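Long-range contact in NAD-dependent epimerase/dehydratase (Bacteroides thetaiotaomicron, PDB 3DHN), which is a putative epimerase or dehydratase that probably binds NAD or NADP and may act as an oxidoreductase: residues F160-D165 against E195-A200. Sequence-based numbering, arbitrary orientation.
Sequences FSPAAD and EDYAAA
The rings of F160 and Y197 lie against each other as an offset stack, centroids 4.4 Å apart and planes at 14°, joining the end of strand 156-161 to the first turns of helix 194-206. The two side chains run in opposite directions, each ring reaching back toward the other's backbone. Going outward along F160, CB sits beside the Y197 hydroxyl; CG lies about equally far from that oxygen and from CE2 of Y197; CD2 lies 3.5 Å from Y197 CZ; CE2 approaches the backbone carbonyl oxygen of Y197; and CZ, at the tip, meets the methyl of A200, one helical turn further on, at 3.8 Å. With chi1 at 171°, CG of Y197 lies anti to the backbone N, which carries the ring out from the helix to the strand. There its OH donates a 2.9 Å hydrogen bond to F160 O; the donor stands 27° off the carbonyl plane, whereas F160 O lies at the edge of the tyrosine ring, in its plane. P162 CB presses obliquely on Y197 CE2 at 3.5 Å. A phenylalanine in place of Y197 could keep the stack but, lacking the OH, would probably leave the ring without its tie to F160 O and free to shift along the F160 face. I217 of the adjoining strand 213-218 touches F160, Y197 and A200, and F215 stacks on F160, so the pair belongs to a larger apolar cluster. Such packing of a helix on the face of a mainly parallel sheet is characteristic of the Rossmann-type α/β fold of the NAD(P)H-binding family.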
loop_
_atom_site.group_PDB
_atom_site.type_symbol
_atom_site.label_atom_id
_atom_site.label_comp_id
_atom_site.label_asym_id
_atom_site.label_seq_id
_atom_site.Cartn_x
_atom_site.Cartn_y
_atom_site.Cartn_z
ATOM N N PHE A 160 -4.891 0.546 -2.044
ATOM C CA PHE A 160 -5.329 -0.747 -1.511
ATOM C C PHE A 160 -5.562 -0.727 0.006
ATOM O O PHE A 160 -4.624 -0.814 0.801
ATOM C CB PHE A 160 -4.292 -1.816 -1.906
ATOM C CG PHE A 160 -4.736 -3.249 -1.681
ATOM C CD1 PHE A 160 -6.076 -3.570 -1.493
ATOM C CD2 PHE A 160 -3.793 -4.285 -1.683
ATOM C CE1 PHE A 160 -6.476 -4.901 -1.303
ATOM C CE2 PHE A 160 -4.179 -5.614 -1.497
ATOM C CZ PHE A 160 -5.524 -5.924 -1.307
ATOM N N SER A 161 -6.828 -0.595 0.392
ATOM C CA SER A 161 -7.222 -0.557 1.806
ATOM C C SER A 161 -7.228 -1.944 2.439
ATOM O O SER A 161 -8.044 -2.792 2.071
ATOM C CB SER A 161 -8.636 0.029 1.965
ATOM O OG SER A 161 -8.701 1.424 1.711
ATOM N N PRO A 162 -6.327 -2.198 3.404
ATOM C CA PRO A 162 -6.292 -3.511 4.063
ATOM C C PRO A 162 -7.478 -3.624 5.018
ATOM O O PRO A 162 -8.218 -2.659 5.198
ATOM C CB PRO A 162 -4.977 -3.470 4.840
ATOM C CG PRO A 162 -4.840 -1.997 5.179
ATOM C CD PRO A 162 -5.225 -1.339 3.876
ATOM N N ALA A 163 -7.653 -4.790 5.633
ATOM C CA ALA A 163 -8.725 -4.996 6.607
ATOM C C ALA A 163 -8.363 -4.203 7.869
ATOM O O ALA A 163 -7.197 -3.871 8.077
ATOM C CB ALA A 163 -8.860 -6.486 6.945
ATOM N N ALA A 164 -9.350 -3.917 8.715
ATOM C CA ALA A 164 -9.105 -3.138 9.933
ATOM C C ALA A 164 -7.994 -3.690 10.825
ATOM O O ALA A 164 -7.267 -2.923 11.453
ATOM C CB ALA A 164 -10.398 -2.990 10.739
ATOM N N ASP A 165 -7.847 -5.010 10.863
ATOM C CA ASP A 165 -6.820 -5.643 11.686
ATOM C C ASP A 165 -5.901 -6.528 10.835
ATOM O O ASP A 165 -6.272 -7.638 10.448
ATOM C CB ASP A 165 -7.492 -6.464 12.791
ATOM C CG ASP A 165 -6.502 -7.191 13.680
ATOM O OD1 ASP A 165 -5.394 -6.662 13.909
ATOM O OD2 ASP A 165 -6.847 -8.289 14.170
ATOM N N GLU A 195 0.779 -11.430 4.830
ATOM C CA GLU A 195 1.195 -12.233 3.689
ATOM C C GLU A 195 0.114 -12.292 2.597
ATOM O O GLU A 195 0.419 -12.158 1.407
ATOM C CB GLU A 195 1.563 -13.648 4.147
ATOM C CG GLU A 195 2.802 -13.735 5.045
ATOM C CD GLU A 195 2.592 -13.126 6.423
ATOM O OE1 GLU A 195 1.434 -13.084 6.890
ATOM O OE2 GLU A 195 3.592 -12.710 7.052
ATOM N N ASP A 196 -1.145 -12.481 2.989
ATOM C CA ASP A 196 -2.217 -12.530 1.986
ATOM C C ASP A 196 -2.466 -11.165 1.355
ATOM O O ASP A 196 -2.842 -11.080 0.176
ATOM C CB ASP A 196 -3.519 -13.088 2.575
ATOM C CG ASP A 196 -3.621 -14.602 2.431
ATOM O OD1 ASP A 196 -3.143 -15.130 1.399
ATOM O OD2 ASP A 196 -4.187 -15.268 3.333
ATOM N N TYR A 197 -2.253 -10.099 2.127
ATOM C CA TYR A 197 -2.423 -8.746 1.600
ATOM C C TYR A 197 -1.362 -8.490 0.525
ATOM O O TYR A 197 -1.634 -7.862 -0.505
ATOM C CB TYR A 197 -2.302 -7.710 2.729
ATOM C CG TYR A 197 -2.256 -6.276 2.247
ATOM C CD1 TYR A 197 -1.062 -5.700 1.803
ATOM C CD2 TYR A 197 -3.418 -5.502 2.211
ATOM C CE1 TYR A 197 -1.030 -4.380 1.332
ATOM C CE2 TYR A 197 -3.402 -4.192 1.747
ATOM C CZ TYR A 197 -2.205 -3.631 1.312
ATOM O OH TYR A 197 -2.191 -2.321 0.876
ATOM N N ALA A 198 -0.149 -8.979 0.757
ATOM C CA ALA A 198 0.928 -8.790 -0.211
ATOM C C ALA A 198 0.668 -9.589 -1.483
ATOM O O ALA A 198 0.897 -9.100 -2.595
ATOM C CB ALA A 198 2.265 -9.203 0.397
ATOM N N ALA A 199 0.199 -10.822 -1.321
ATOM C CA ALA A 199 -0.080 -11.672 -2.470
ATOM C C ALA A 199 -1.096 -11.006 -3.380
ATOM O O ALA A 199 -0.977 -11.068 -4.608
ATOM C CB ALA A 199 -0.601 -13.028 -2.017
ATOM N N ALA A 200 -2.097 -10.366 -2.777
ATOM C CA ALA A 200 -3.137 -9.687 -3.542
ATOM C C ALA A 200 -2.583 -8.456 -4.268
ATOM O O ALA A 200 -2.921 -8.203 -5.431
ATOM C CB ALA A 200 -4.278 -9.290 -2.625
#